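Local atomic coordinates of Cow rumen GH26 endo-mannanase (Metagenome, PDB entry 6UEH), a protein that hydrolyses internal beta-1,4 linkages of mannans such as galactomannan, and carries an accessory CBM6-type domain beside its GH26 catalytic domain. Residues E13-D18 with E124-T129; F8-E13 with I49-T54; V243-D248 with Q260-T265. All coordinates share one frame; numbering follows the deposited sequence.

Contacts 1 and 2 are neighbours in the CBM6 domain, their centres 9 Å apart, and they share E13, a calcium ligand. Strand 10-13 runs beside strand 123-132 in one sheet of the sandwich. Contact 1 ties the end of that first strand and the turn after it to the metal, whereas contact 2 presses the same strand against the facing sheet through 49-54. A probable hydrogen bond from D18 N to S50 O, 2.8 Å, links them. Contact 3 belongs to the GH26 domain, about 40 Å from contact 1 and 43 Å from contact 2 between nearest atoms, so it illustrates local order in a barrel loop rather than any direct link to the calcium.

Contact 1: residues E13-D18 with E124-T129; sequences EAEDCD and EFDTIT. With CA (calcium ion), chain B.
The carbonyl oxygen of D126 is gripped twice: A14 N donates to it at 3.0 Å, and the calcium ion binds it at 2.7 Å. This is the calcium site of a CBM6-type beta-sandwich, a worked example of a metal joining residues far apart in sequence. The N-H comes from above the carbonyl plane, 45° out of it. D126 is bound a second time, through its own OD1 at 2.3 Å from the calcium; a chi1 of -179° swings the carboxylate to the side of the residue's own carbonyl, so that OD1 and O meet the same ion. E15 takes the metal with both carboxylate oxygens, each 2.5 Å from the calcium, while E13 gives OE1 alone. S37 O and G40 O complete seven ligand atoms. The cation probably offsets the mutual repulsion of three carboxylates gathered so closely.

The backbone path brings these ligands together. E13 pairs with T127 as an antiparallel non-hydrogen-bonded pair, their side chains lying alongside one another, and CG2 of T127 rests beside the E13 carboxylate. The chain then winds into the short 3-10 turn 14-16, which brings E15 round to the metal. Away from the ion the contact becomes apolar: CB of A14 sits 3.6 Å from CB of F125 and also meets I128. The methyl CD1 of I128 reaches on to SG of C17, 3.8 Å away.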
ATOM      1  N   GLU A  13      -6.930  21.652  28.493  1.00 16.43           N
ATOM      2  CA  GLU A  13      -7.816  22.647  27.914  1.00 16.17           C
ATOM      3  C   GLU A  13      -7.049  23.330  26.793  1.00 14.86           C
ATOM      4  O   GLU A  13      -5.931  23.797  27.001  1.00 15.58           O
ATOM      5  CB  GLU A  13      -8.278  23.657  28.966  1.00 15.45           C
ATOM      6  CG  GLU A  13      -9.011  23.036  30.146  1.00 16.92           C
ATOM      7  CD  GLU A  13     -10.398  22.536  29.785  1.00 17.91           C
ATOM      8  OE1 GLU A  13     -10.911  22.919  28.713  1.00 17.24           O
ATOM      9  OE2 GLU A  13     -10.978  21.756  30.572  1.00 18.76           O
ATOM     10  N   ALA A  14      -7.629  23.371  25.599  1.00 14.46           N
ATOM     11  CA  ALA A  14      -6.912  23.915  24.451  1.00 14.63           C
ATOM     12  C   ALA A  14      -6.638  25.404  24.633  1.00 16.39           C
ATOM     13  O   ALA A  14      -5.652  25.926  24.115  1.00 15.70           O
ATOM     14  CB  ALA A  14      -7.683  23.668  23.173  1.00 14.03           C
ATOM     15  N   GLU A  15      -7.502  26.079  25.389  1.00 15.82           N
ATOM     16  CA  GLU A  15      -7.318  27.501  25.659  1.00 16.42           C
ATOM     17  C   GLU A  15      -6.066  27.756  26.501  1.00 17.12           C
ATOM     18  O   GLU A  15      -5.603  28.892  26.603  1.00 17.28           O
ATOM     19  CB  GLU A  15      -8.552  28.092  26.355  1.00 15.73           C
ATOM     20  CG  GLU A  15      -8.938  27.432  27.678  1.00 17.26           C
ATOM     21  CD  GLU A  15      -9.946  26.306  27.503  1.00 17.13           C
ATOM     22  OE1 GLU A  15     -10.008  25.725  26.400  1.00 15.06           O
ATOM     23  OE2 GLU A  15     -10.684  26.012  28.467  1.00 19.26           O
ATOM     24  N   ASP A  16      -5.517  26.700  27.093  1.00 17.32           N
ATOM     25  CA  ASP A  16      -4.295  26.820  27.885  1.00 18.88           C
ATOM     26  C   ASP A  16      -3.033  26.555  27.058  1.00 19.37           C
ATOM     27  O   ASP A  16      -1.917  26.692  27.562  1.00 19.77           O
ATOM     28  CB  ASP A  16      -4.340  25.871  29.084  1.00 20.01           C
ATOM     29  CG  ASP A  16      -5.392  26.268  30.105  1.00 21.57           C
ATOM     30  OD1 ASP A  16      -5.786  27.453  30.125  1.00 21.50           O
ATOM     31  OD2 ASP A  16      -5.821  25.396  30.890  1.00 22.07           O
ATOM     32  N   CYS A  17      -3.209  26.177  25.793  1.00 18.23           N
ATOM     33  CA  CYS A  17      -2.071  25.911  24.908  1.00 18.84           C
ATOM     34  C   CYS A  17      -1.236  27.158  24.666  1.00 20.13           C
ATOM     35  O   CYS A  17      -1.741  28.275  24.739  1.00 20.65           O
ATOM     36  CB  CYS A  17      -2.542  25.362  23.560  1.00 18.83           C
ATOM     37  SG  CYS A  17      -3.183  23.685  23.597  1.00 22.20           S
ATOM     38  N   ASP A  18       0.046  26.960  24.376  1.00 21.92           N
ATOM     39  CA  ASP A  18       0.904  28.058  23.953  1.00 26.49           C
ATOM     40  C   ASP A  18       0.367  28.644  22.650  1.00 25.33           C
ATOM     41  O   ASP A  18       0.120  27.912  21.693  1.00 21.34           O
ATOM     42  CB  ASP A  18       2.350  27.590  23.766  1.00 26.29           C
ATOM     43  CG  ASP A  18       2.979  27.088  25.055  1.00 32.11           C
ATOM     44  OD1 ASP A  18       2.545  27.515  26.145  1.00 31.13           O
ATOM     45  OD2 ASP A  18       3.918  26.269  24.976  1.00 34.93           O
ATOM     46  N   GLU A 124     -12.248  25.278  15.994  1.00 16.92           N
ATOM     47  CA  GLU A 124     -12.302  25.519  17.430  1.00 17.50           C
ATOM     48  C   GLU A 124     -11.860  24.285  18.202  1.00 17.42           C
ATOM     49  O   GLU A 124     -12.195  23.160  17.833  1.00 17.38           O
ATOM     50  CB  GLU A 124     -13.716  25.936  17.850  1.00 17.85           C
ATOM     51  CG  GLU A 124     -14.209  27.233  17.205  1.00 17.85           C
ATOM     52  CD  GLU A 124     -14.562  27.072  15.736  1.00 18.23           C
ATOM     53  OE1 GLU A 124     -15.394  26.198  15.413  1.00 17.38           O
ATOM     54  OE2 GLU A 124     -13.999  27.812  14.897  1.00 18.31           O
ATOM     55  N   PHE A 125     -11.104  24.503  19.275  1.00 15.53           N
ATOM     56  CA  PHE A 125     -10.591  23.410  20.092  1.00 16.25           C
ATOM     57  C   PHE A 125     -10.929  23.632  21.564  1.00 16.95           C
ATOM     58  O   PHE A 125     -10.483  24.604  22.171  1.00 17.06           O
ATOM     59  CB  PHE A 125      -9.076  23.272  19.908  1.00 15.03           C
ATOM     60  CG  PHE A 125      -8.667  22.918  18.509  1.00 17.35           C
ATOM     61  CD1 PHE A 125      -8.585  23.892  17.527  1.00 16.96           C
ATOM     62  CD2 PHE A 125      -8.362  21.609  18.173  1.00 17.10           C
ATOM     63  CE1 PHE A 125      -8.213  23.567  16.239  1.00 16.84           C
ATOM     64  CE2 PHE A 125      -7.987  21.280  16.885  1.00 16.89           C
ATOM     65  CZ  PHE A 125      -7.911  22.261  15.916  1.00 15.93           C
ATOM     66  N   ASP A 126     -11.730  22.729  22.126  1.00 16.12           N
ATOM     67  CA  ASP A 126     -12.130  22.818  23.528  1.00 16.51           C
ATOM     68  C   ASP A 126     -11.099  22.145  24.426  1.00 16.37           C
ATOM     69  O   ASP A 126     -10.551  22.767  25.335  1.00 16.39           O
ATOM     70  CB  ASP A 126     -13.507  22.182  23.729  1.00 17.01           C
ATOM     71  CG  ASP A 126     -13.994  22.274  25.166  1.00 19.69           C
ATOM     72  OD1 ASP A 126     -13.524  23.164  25.905  1.00 19.10           O
ATOM     73  OD2 ASP A 126     -14.856  21.457  25.554  1.00 20.15           O
ATOM     74  N   THR A 127     -10.856  20.863  24.170  1.00 16.96           N
ATOM     75  CA  THR A 127      -9.832  20.104  24.876  1.00 17.02           C
ATOM     76  C   THR A 127      -9.037  19.255  23.891  1.00 17.56           C
ATOM     77  O   THR A 127      -9.487  18.998  22.774  1.00 17.28           O
ATOM     78  CB  THR A 127     -10.432  19.175  25.951  1.00 17.10           C
ATOM     79  OG1 THR A 127     -11.343  18.261  25.333  1.00 16.79           O
ATOM     80  CG2 THR A 127     -11.167  19.975  27.021  1.00 17.06           C
ATOM     81  N   ILE A 128      -7.854  18.826  24.312  1.00 15.57           N
ATOM     82  CA  ILE A 128      -7.027  17.923  23.522  1.00 15.25           C
ATOM     83  C   ILE A 128      -6.594  16.759  24.410  1.00 18.22           C
ATOM     84  O   ILE A 128      -6.226  16.962  25.567  1.00 17.74           O
ATOM     85  CB  ILE A 128      -5.792  18.641  22.945  1.00 18.64           C
ATOM     86  CG1 ILE A 128      -6.222  19.866  22.131  1.00 14.74           C
ATOM     87  CG2 ILE A 128      -4.962  17.686  22.097  1.00 14.56           C
ATOM     88  CD1 ILE A 128      -5.105  20.859  21.878  1.00 19.38           C
ATOM     89  N   THR A 129      -6.652  15.544  23.876  1.00 15.39           N
ATOM     90  CA  THR A 129      -6.334  14.355  24.659  1.00 17.57           C
ATOM     91  C   THR A 129      -5.276  13.490  23.982  1.00 18.37           C
ATOM     92  O   THR A 129      -5.381  13.175  22.796  1.00 19.59           O
ATOM     93  CB  THR A 129      -7.598  13.504  24.917  1.00 18.02           C
ATOM     94  OG1 THR A 129      -8.511  14.245  25.736  1.00 19.46           O
ATOM     95  CG2 THR A 129      -7.248  12.206  25.623  1.00 19.47           C
TER
HETATM   96 CA    CA B 601     -11.917  24.301  27.104  1.00 15.97          CA

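Contact 2: residues F8-E13 with I49-T54; sequences FPYTIE and ISFNVT. With CA (calcium ion), chain B.
Aliphatic-to-ring contact comes first: CD1 of I12 sits over one face of the F51 ring, 3.6 Å from its centroid and 24° off the normal, a CH-pi contact displaced toward the rim. It lies, partly buried, between the two sheets of the CBM6-type beta-sandwich, where strands 10-13 and 49-54 face each other with axes 9.8 Å apart at closest approach. No hydrogen bond joins them; the contacts between them are made largely by side chains. I12 reaches across because a chi1 of 53° tucks CG1 between the two backbone branches, with CD1 extended beyond.

Between the rings, F51 CD2 comes to the edge of Y10, near its plane and 3.9 Å from Y10 CE2, the two side chains running antiparallel past one another. I128 and V130 of strand 123-132 also pack on F51. Shortening F51 to an alanine would probably strip I12 CD1 of the ring face it lies on and the Y10 edge of its neighbour, opening a gap between the sheets.

A third apolar meeting is made by F8, whose CZ touches CG1 of V53 at 3.6 Å, the methyl coming to the ring edge; F8 also meets the ring of Y61.

A polar link lies on the side of strand 49-54 turned away from F8-E13. There N52 ND2 donates to T54 OG1 at 2.9 Å, nearly straight and almost in the amide plane.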
ATOM      1  N   PHE A   8      -0.275   9.511  31.265  1.00 20.91           N
ATOM      2  CA  PHE A   8      -1.331   9.198  30.309  1.00 18.21           C
ATOM      3  C   PHE A   8      -2.464   8.404  30.961  1.00 18.22           C
ATOM      4  O   PHE A   8      -2.213   7.557  31.822  1.00 19.15           O
ATOM      5  CB  PHE A   8      -0.752   8.434  29.114  1.00 17.12           C
ATOM      6  CG  PHE A   8       0.393   9.145  28.445  1.00 18.27           C
ATOM      7  CD1 PHE A   8       0.158  10.178  27.553  1.00 17.07           C
ATOM      8  CD2 PHE A   8       1.704   8.789  28.722  1.00 19.28           C
ATOM      9  CE1 PHE A   8       1.210  10.840  26.943  1.00 18.87           C
ATOM     10  CE2 PHE A   8       2.760   9.446  28.117  1.00 20.06           C
ATOM     11  CZ  PHE A   8       2.513  10.474  27.226  1.00 19.45           C
ATOM     12  N   PRO A   9      -3.717   8.669  30.552  1.00 25.15           N
ATOM     13  CA  PRO A   9      -4.111   9.626  29.509  1.00 23.28           C
ATOM     14  C   PRO A   9      -3.905  11.083  29.919  1.00 21.89           C
ATOM     15  O   PRO A   9      -3.987  11.428  31.096  1.00 21.06           O
ATOM     16  CB  PRO A   9      -5.598   9.326  29.301  1.00 23.04           C
ATOM     17  CG  PRO A   9      -6.047   8.762  30.600  1.00 23.93           C
ATOM     18  CD  PRO A   9      -4.882   7.971  31.124  1.00 25.03           C
ATOM     19  N   TYR A  10      -3.623  11.923  28.932  1.00 21.91           N
ATOM     20  CA  TYR A  10      -3.290  13.317  29.175  1.00 21.51           C
ATOM     21  C   TYR A  10      -4.262  14.230  28.442  1.00 19.21           C
ATOM     22  O   TYR A  10      -4.347  14.198  27.218  1.00 17.22           O
ATOM     23  CB  TYR A  10      -1.854  13.596  28.732  1.00 23.52           C
ATOM     24  CG  TYR A  10      -1.398  15.018  28.939  1.00 26.37           C
ATOM     25  CD1 TYR A  10      -1.178  15.517  30.214  1.00 28.53           C
ATOM     26  CD2 TYR A  10      -1.164  15.854  27.857  1.00 28.03           C
ATOM     27  CE1 TYR A  10      -0.754  16.815  30.408  1.00 30.04           C
ATOM     28  CE2 TYR A  10      -0.737  17.153  28.040  1.00 29.55           C
ATOM     29  CZ  TYR A  10      -0.531  17.626  29.319  1.00 30.97           C
ATOM     30  OH  TYR A  10      -0.106  18.921  29.508  1.00 33.40           O
ATOM     31  N   THR A  11      -5.001  15.033  29.199  1.00 18.17           N
ATOM     32  CA  THR A  11      -5.956  15.962  28.612  1.00 17.59           C
ATOM     33  C   THR A  11      -5.666  17.390  29.055  1.00 17.72           C
ATOM     34  O   THR A  11      -5.467  17.656  30.239  1.00 17.03           O
ATOM     35  CB  THR A  11      -7.407  15.600  28.989  1.00 18.42           C
ATOM     36  OG1 THR A  11      -7.714  14.287  28.505  1.00 19.21           O
ATOM     37  CG2 THR A  11      -8.386  16.593  28.382  1.00 17.92           C
ATOM     38  N   ILE A  12      -5.631  18.303  28.093  1.00 17.34           N
ATOM     39  CA  ILE A  12      -5.485  19.719  28.393  1.00 18.72           C
ATOM     40  C   ILE A  12      -6.638  20.536  27.835  1.00 16.94           C
ATOM     41  O   ILE A  12      -7.248  20.165  26.829  1.00 16.15           O
ATOM     42  CB  ILE A  12      -4.190  20.290  27.820  1.00 22.64           C
ATOM     43  CG1 ILE A  12      -4.095  19.962  26.330  1.00 23.16           C
ATOM     44  CG2 ILE A  12      -3.002  19.740  28.558  1.00 26.31           C
ATOM     45  CD1 ILE A  12      -3.126  20.823  25.602  1.00 25.12           C
ATOM     46  N   GLU A  13      -6.930  21.652  28.493  1.00 16.43           N
ATOM     47  CA  GLU A  13      -7.816  22.647  27.914  1.00 16.17           C
ATOM     48  C   GLU A  13      -7.049  23.330  26.793  1.00 14.86           C
ATOM     49  O   GLU A  13      -5.931  23.797  27.001  1.00 15.58           O
ATOM     50  CB  GLU A  13      -8.278  23.657  28.966  1.00 15.45           C
ATOM     51  CG  GLU A  13      -9.011  23.036  30.146  1.00 16.92           C
ATOM     52  CD  GLU A  13     -10.398  22.536  29.785  1.00 17.91           C
ATOM     53  OE1 GLU A  13     -10.911  22.919  28.713  1.00 17.24           O
ATOM     54  OE2 GLU A  13     -10.978  21.756  30.572  1.00 18.76           O
ATOM     55  N   ILE A  49      -1.358  26.725  17.737  1.00 14.51           N
ATOM     56  CA  ILE A  49      -1.433  26.519  19.176  1.00 15.81           C
ATOM     57  C   ILE A  49      -0.703  25.220  19.482  1.00 15.30           C
ATOM     58  O   ILE A  49      -0.683  24.307  18.652  1.00 14.42           O
ATOM     59  CB  ILE A  49      -2.885  26.459  19.690  1.00 17.51           C
ATOM     60  CG1 ILE A  49      -3.634  25.284  19.057  1.00 18.34           C
ATOM     61  CG2 ILE A  49      -3.604  27.777  19.412  1.00 18.30           C
ATOM     62  CD1 ILE A  49      -5.052  25.109  19.577  1.00 18.37           C
ATOM     63  N   SER A  50      -0.090  25.131  20.657  1.00 15.03           N
ATOM     64  CA  SER A  50       0.739  23.970  20.946  1.00 14.78           C
ATOM     65  C   SER A  50       0.867  23.648  22.429  1.00 14.93           C
ATOM     66  O   SER A  50       0.554  24.467  23.290  1.00 14.52           O
ATOM     67  CB  SER A  50       2.134  24.172  20.351  1.00 14.70           C
ATOM     68  OG  SER A  50       2.770  25.298  20.931  1.00 17.11           O
ATOM     69  N   PHE A  51       1.331  22.432  22.701  1.00 14.66           N
ATOM     70  CA  PHE A  51       1.643  21.984  24.051  1.00 16.24           C
ATOM     71  C   PHE A  51       2.725  20.917  23.978  1.00 16.15           C
ATOM     72  O   PHE A  51       2.995  20.368  22.908  1.00 14.83           O
ATOM     73  CB  PHE A  51       0.396  21.445  24.758  1.00 16.80           C
ATOM     74  CG  PHE A  51      -0.180  20.207  24.126  1.00 17.06           C
ATOM     75  CD1 PHE A  51      -0.945  20.291  22.972  1.00 16.23           C
ATOM     76  CD2 PHE A  51       0.019  18.961  24.702  1.00 17.99           C
ATOM     77  CE1 PHE A  51      -1.486  19.154  22.395  1.00 16.62           C
ATOM     78  CE2 PHE A  51      -0.519  17.821  24.129  1.00 17.93           C
ATOM     79  CZ  PHE A  51      -1.270  17.916  22.974  1.00 16.35           C
ATOM     80  N   ASN A  52       3.344  20.627  25.115  1.00 18.07           N
ATOM     81  CA  ASN A  52       4.421  19.650  25.159  1.00 17.36           C
ATOM     82  C   ASN A  52       4.012  18.316  25.767  1.00 16.53           C
ATOM     83  O   ASN A  52       3.231  18.261  26.719  1.00 15.52           O
ATOM     84  CB  ASN A  52       5.610  20.214  25.937  1.00 21.12           C
ATOM     85  CG  ASN A  52       6.672  19.169  26.211  1.00 24.64           C
ATOM     86  OD1 ASN A  52       7.448  18.808  25.325  1.00 24.90           O
ATOM     87  ND2 ASN A  52       6.710  18.670  27.444  1.00 25.95           N
ATOM     88  N   VAL A  53       4.542  17.241  25.193  1.00 16.39           N
ATOM     89  CA  VAL A  53       4.465  15.916  25.789  1.00 16.75           C
ATOM     90  C   VAL A  53       5.872  15.342  25.880  1.00 17.40           C
ATOM     91  O   VAL A  53       6.604  15.322  24.890  1.00 18.28           O
ATOM     92  CB  VAL A  53       3.571  14.958  24.978  1.00 16.26           C
ATOM     93  CG1 VAL A  53       3.520  13.593  25.651  1.00 17.38           C
ATOM     94  CG2 VAL A  53       2.174  15.529  24.830  1.00 15.79           C
ATOM     95  N   THR A  54       6.253  14.889  27.068  1.00 18.00           N
ATOM     96  CA  THR A  54       7.574  14.307  27.273  1.00 18.28           C
ATOM     97  C   THR A  54       7.460  12.815  27.569  1.00 19.18           C
ATOM     98  O   THR A  54       6.688  12.408  28.440  1.00 20.87           O
ATOM     99  CB  THR A  54       8.328  15.010  28.418  1.00 18.74           C
ATOM    100  OG1 THR A  54       8.449  16.405  28.121  1.00 19.08           O
ATOM    101  CG2 THR A  54       9.717  14.415  28.595  1.00 20.00           C
TER
HETATM  102 CA    CA B 601     -11.917  24.301  27.104  1.00 15.97          CA

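Contact 3: residues V243-D248 with Q260-T265; sequences VPKDFD and QCTYAT
P244, paired with C261 across the contact, also sets its CG at the edge of the F247 ring, in the ring plane and 3.8 Å from F247 CD1. The same ring meets F269 edge-to-face and makes a cation-pi contact with K280. The peptide carbonyls are the other flat groups, and their donors approach differently. T262 N comes to V243 O nearly along the C=O axis at 2.9 Å. V243 N, by contrast, reaches T262 O at 2.8 Å from a position tilted 21° from that carbonyl plane.

These two bonds make V243 and T262 an antiparallel hydrogen-bonded pair with both side chains on the same face. The next pair, P244 with C261, is non-hydrogen-bonded, a position where proline's missing N-H costs no cross-strand bond. C261 CA adds a CA-H...O contact to V243 O.

The backbone O of Q260 is held by two donors. K245 N gives it a bond of 3.0 Å, and a water donates to it at 2.7 Å while accepting from D246 N, thus bridging the segments. K245 then stretches, fully extended beyond CG, across the backbone of its partner: CG passes Q260 O, and CE comes to 3.3 Å from C261 O. Its NZ is carried onward to hydrogen-bond Q259 O. CG2 of T262 packs 3.8 Å from CG of K245. T262 turns OG1 away from its own N (chi1 -172°), and OG1 accepts from A264 N in an ST turn as the chain leaves the ladder.

Such a short ladder, closing the excursion 245-260, lies within the long connection between strand 234-238 and helix 280-301. It is a two-stranded antiparallel ladder in a beta-alpha loop of the GH26 TIM barrel.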
ATOM      1  N   VAL A 243      -0.262  -4.025 -25.007  1.00 22.56           N
ATOM      2  CA  VAL A 243      -1.175  -3.940 -26.140  1.00 23.11           C
ATOM      3  C   VAL A 243      -0.410  -3.326 -27.308  1.00 23.99           C
ATOM      4  O   VAL A 243       0.606  -2.664 -27.096  1.00 24.16           O
ATOM      5  CB  VAL A 243      -2.427  -3.091 -25.817  1.00 21.05           C
ATOM      6  CG1 VAL A 243      -3.218  -3.712 -24.671  1.00 20.29           C
ATOM      7  CG2 VAL A 243      -2.033  -1.653 -25.496  1.00 22.21           C
ATOM      8  N   PRO A 244      -0.876  -3.556 -28.547  1.00 24.92           N
ATOM      9  CA  PRO A 244      -0.225  -2.877 -29.673  1.00 25.68           C
ATOM     10  C   PRO A 244      -0.391  -1.364 -29.578  1.00 27.51           C
ATOM     11  O   PRO A 244      -1.478  -0.898 -29.240  1.00 28.73           O
ATOM     12  CB  PRO A 244      -0.963  -3.431 -30.899  1.00 26.94           C
ATOM     13  CG  PRO A 244      -1.553  -4.723 -30.439  1.00 25.79           C
ATOM     14  CD  PRO A 244      -1.903  -4.512 -28.998  1.00 21.78           C
ATOM     15  N   LYS A 245       0.673  -0.613 -29.851  1.00 28.00           N
ATOM     16  CA  LYS A 245       0.589   0.842 -29.864  1.00 29.49           C
ATOM     17  C   LYS A 245      -0.384   1.295 -30.944  1.00 30.46           C
ATOM     18  O   LYS A 245      -1.299   2.077 -30.686  1.00 30.69           O
ATOM     19  CB  LYS A 245       1.962   1.472 -30.100  1.00 31.52           C
ATOM     20  CG  LYS A 245       2.970   1.249 -28.988  1.00 30.76           C
ATOM     21  CD  LYS A 245       4.288   1.933 -29.328  1.00 33.66           C
ATOM     22  CE  LYS A 245       5.322   1.747 -28.231  1.00 34.72           C
ATOM     23  NZ  LYS A 245       6.610   2.406 -28.584  1.00 38.44           N
ATOM     24  N   ASP A 246      -0.171   0.792 -32.155  1.00 31.48           N
ATOM     25  CA  ASP A 246      -1.054   1.062 -33.282  1.00 32.90           C
ATOM     26  C   ASP A 246      -2.099  -0.043 -33.393  1.00 31.23           C
ATOM     27  O   ASP A 246      -1.923  -1.007 -34.136  1.00 30.92           O
ATOM     28  CB  ASP A 246      -0.246   1.177 -34.577  1.00 35.10           C
ATOM     29  CG  ASP A 246      -1.116   1.440 -35.792  1.00 36.98           C
ATOM     30  OD1 ASP A 246      -2.241   1.955 -35.626  1.00 37.66           O
ATOM     31  OD2 ASP A 246      -0.665   1.140 -36.917  1.00 38.22           O
ATOM     32  N   PHE A 247      -3.187   0.103 -32.645  1.00 30.71           N
ATOM     33  CA  PHE A 247      -4.194  -0.946 -32.561  1.00 27.98           C
ATOM     34  C   PHE A 247      -5.179  -0.895 -33.725  1.00 32.70           C
ATOM     35  O   PHE A 247      -5.886  -1.868 -33.985  1.00 31.66           O
ATOM     36  CB  PHE A 247      -4.946  -0.850 -31.233  1.00 27.81           C
ATOM     37  CG  PHE A 247      -5.696  -2.100 -30.872  1.00 26.48           C
ATOM     38  CD1 PHE A 247      -5.013  -3.268 -30.571  1.00 24.94           C
ATOM     39  CD2 PHE A 247      -7.080  -2.107 -30.823  1.00 28.49           C
ATOM     40  CE1 PHE A 247      -5.697  -4.421 -30.234  1.00 26.67           C
ATOM     41  CE2 PHE A 247      -7.771  -3.258 -30.483  1.00 27.01           C
ATOM     42  CZ  PHE A 247      -7.078  -4.416 -30.190  1.00 27.44           C
ATOM     43  N   ASP A 248      -5.219   0.235 -34.427  1.00 34.58           N
ATOM     44  CA  ASP A 248      -6.119   0.391 -35.566  1.00 37.29           C
ATOM     45  C   ASP A 248      -5.752  -0.554 -36.707  1.00 35.66           C
ATOM     46  O   ASP A 248      -6.628  -1.145 -37.337  1.00 36.74           O
ATOM     47  CB  ASP A 248      -6.111   1.837 -36.071  1.00 42.40           C
ATOM     48  CG  ASP A 248      -6.773   2.799 -35.104  1.00 46.23           C
ATOM     49  OD1 ASP A 248      -7.611   2.349 -34.291  1.00 46.71           O
ATOM     50  OD2 ASP A 248      -6.461   4.007 -35.158  1.00 48.94           O
ATOM     51  N   GLN A 260       6.969  -2.124 -30.656  1.00 34.43           N
ATOM     52  CA  GLN A 260       5.726  -1.538 -31.148  1.00 32.31           C
ATOM     53  C   GLN A 260       4.563  -1.854 -30.215  1.00 29.55           C
ATOM     54  O   GLN A 260       3.400  -1.636 -30.555  1.00 29.07           O
ATOM     55  CB  GLN A 260       5.413  -2.033 -32.562  1.00 33.76           C
ATOM     56  CG  GLN A 260       6.100  -1.244 -33.664  1.00 38.02           C
ATOM     57  CD  GLN A 260       7.611  -1.322 -33.587  1.00 43.03           C
ATOM     58  OE1 GLN A 260       8.193  -2.399 -33.703  1.00 46.09           O
ATOM     59  NE2 GLN A 260       8.254  -0.177 -33.383  1.00 44.30           N
ATOM     60  N   CYS A 261       4.886  -2.376 -29.038  1.00 26.84           N
ATOM     61  CA  CYS A 261       3.882  -2.648 -28.020  1.00 24.21           C
ATOM     62  C   CYS A 261       4.092  -1.731 -26.824  1.00 24.35           C
ATOM     63  O   CYS A 261       5.154  -1.125 -26.675  1.00 26.50           O
ATOM     64  CB  CYS A 261       3.937  -4.111 -27.585  1.00 24.14           C
ATOM     65  SG  CYS A 261       3.710  -5.286 -28.934  1.00 25.32           S
ATOM     66  N   THR A 262       3.077  -1.626 -25.975  1.00 22.50           N
ATOM     67  CA  THR A 262       3.175  -0.795 -24.786  1.00 23.69           C
ATOM     68  C   THR A 262       2.226  -1.288 -23.701  1.00 22.69           C
ATOM     69  O   THR A 262       1.203  -1.913 -23.992  1.00 21.35           O
ATOM     70  CB  THR A 262       2.867   0.687 -25.106  1.00 24.78           C
ATOM     71  OG1 THR A 262       3.142   1.500 -23.958  1.00 27.54           O
ATOM     72  CG2 THR A 262       1.409   0.863 -25.510  1.00 22.27           C
ATOM     73  N   TYR A 263       2.578  -1.026 -22.447  1.00 23.54           N
ATOM     74  CA  TYR A 263       1.649  -1.245 -21.349  1.00 22.91           C
ATOM     75  C   TYR A 263       1.154   0.103 -20.841  1.00 23.28           C
ATOM     76  O   TYR A 263       0.379   0.175 -19.890  1.00 24.05           O
ATOM     77  CB  TYR A 263       2.299  -2.048 -20.213  1.00 26.14           C
ATOM     78  CG  TYR A 263       3.657  -1.546 -19.755  1.00 29.15           C
ATOM     79  CD1 TYR A 263       3.812  -0.273 -19.216  1.00 30.19           C
ATOM     80  CD2 TYR A 263       4.780  -2.362 -19.833  1.00 32.03           C
ATOM     81  CE1 TYR A 263       5.045   0.182 -18.793  1.00 33.98           C
ATOM     82  CE2 TYR A 263       6.017  -1.915 -19.407  1.00 35.62           C
ATOM     83  CZ  TYR A 263       6.143  -0.643 -18.888  1.00 36.68           C
ATOM     84  OH  TYR A 263       7.370  -0.191 -18.464  1.00 41.62           O
ATOM     85  N   ALA A 264       1.623   1.169 -21.484  1.00 24.85           N
ATOM     86  CA  ALA A 264       1.332   2.530 -21.046  1.00 26.84           C
ATOM     87  C   ALA A 264       0.031   3.056 -21.647  1.00 25.63           C
ATOM     88  O   ALA A 264      -0.775   2.292 -22.176  1.00 22.42           O
ATOM     89  CB  ALA A 264       2.487   3.455 -21.396  1.00 26.96           C
ATOM     90  N   THR A 265      -0.160   4.370 -21.565  1.00 28.15           N
ATOM     91  CA  THR A 265      -1.403   5.000 -21.999  1.00 28.60           C
ATOM     92  C   THR A 265      -1.266   5.675 -23.361  1.00 31.13           C
ATOM     93  O   THR A 265      -1.983   6.628 -23.668  1.00 33.65           O
ATOM     94  CB  THR A 265      -1.880   6.045 -20.971  1.00 29.17           C
ATOM     95  OG1 THR A 265      -0.852   7.024 -20.773  1.00 32.34           O
ATOM     96  CG2 THR A 265      -2.194   5.379 -19.643  1.00 27.34           C
TER
HETATM   97  O   HOH W   1       2.067  -0.654 -32.723  1.00 35.44           O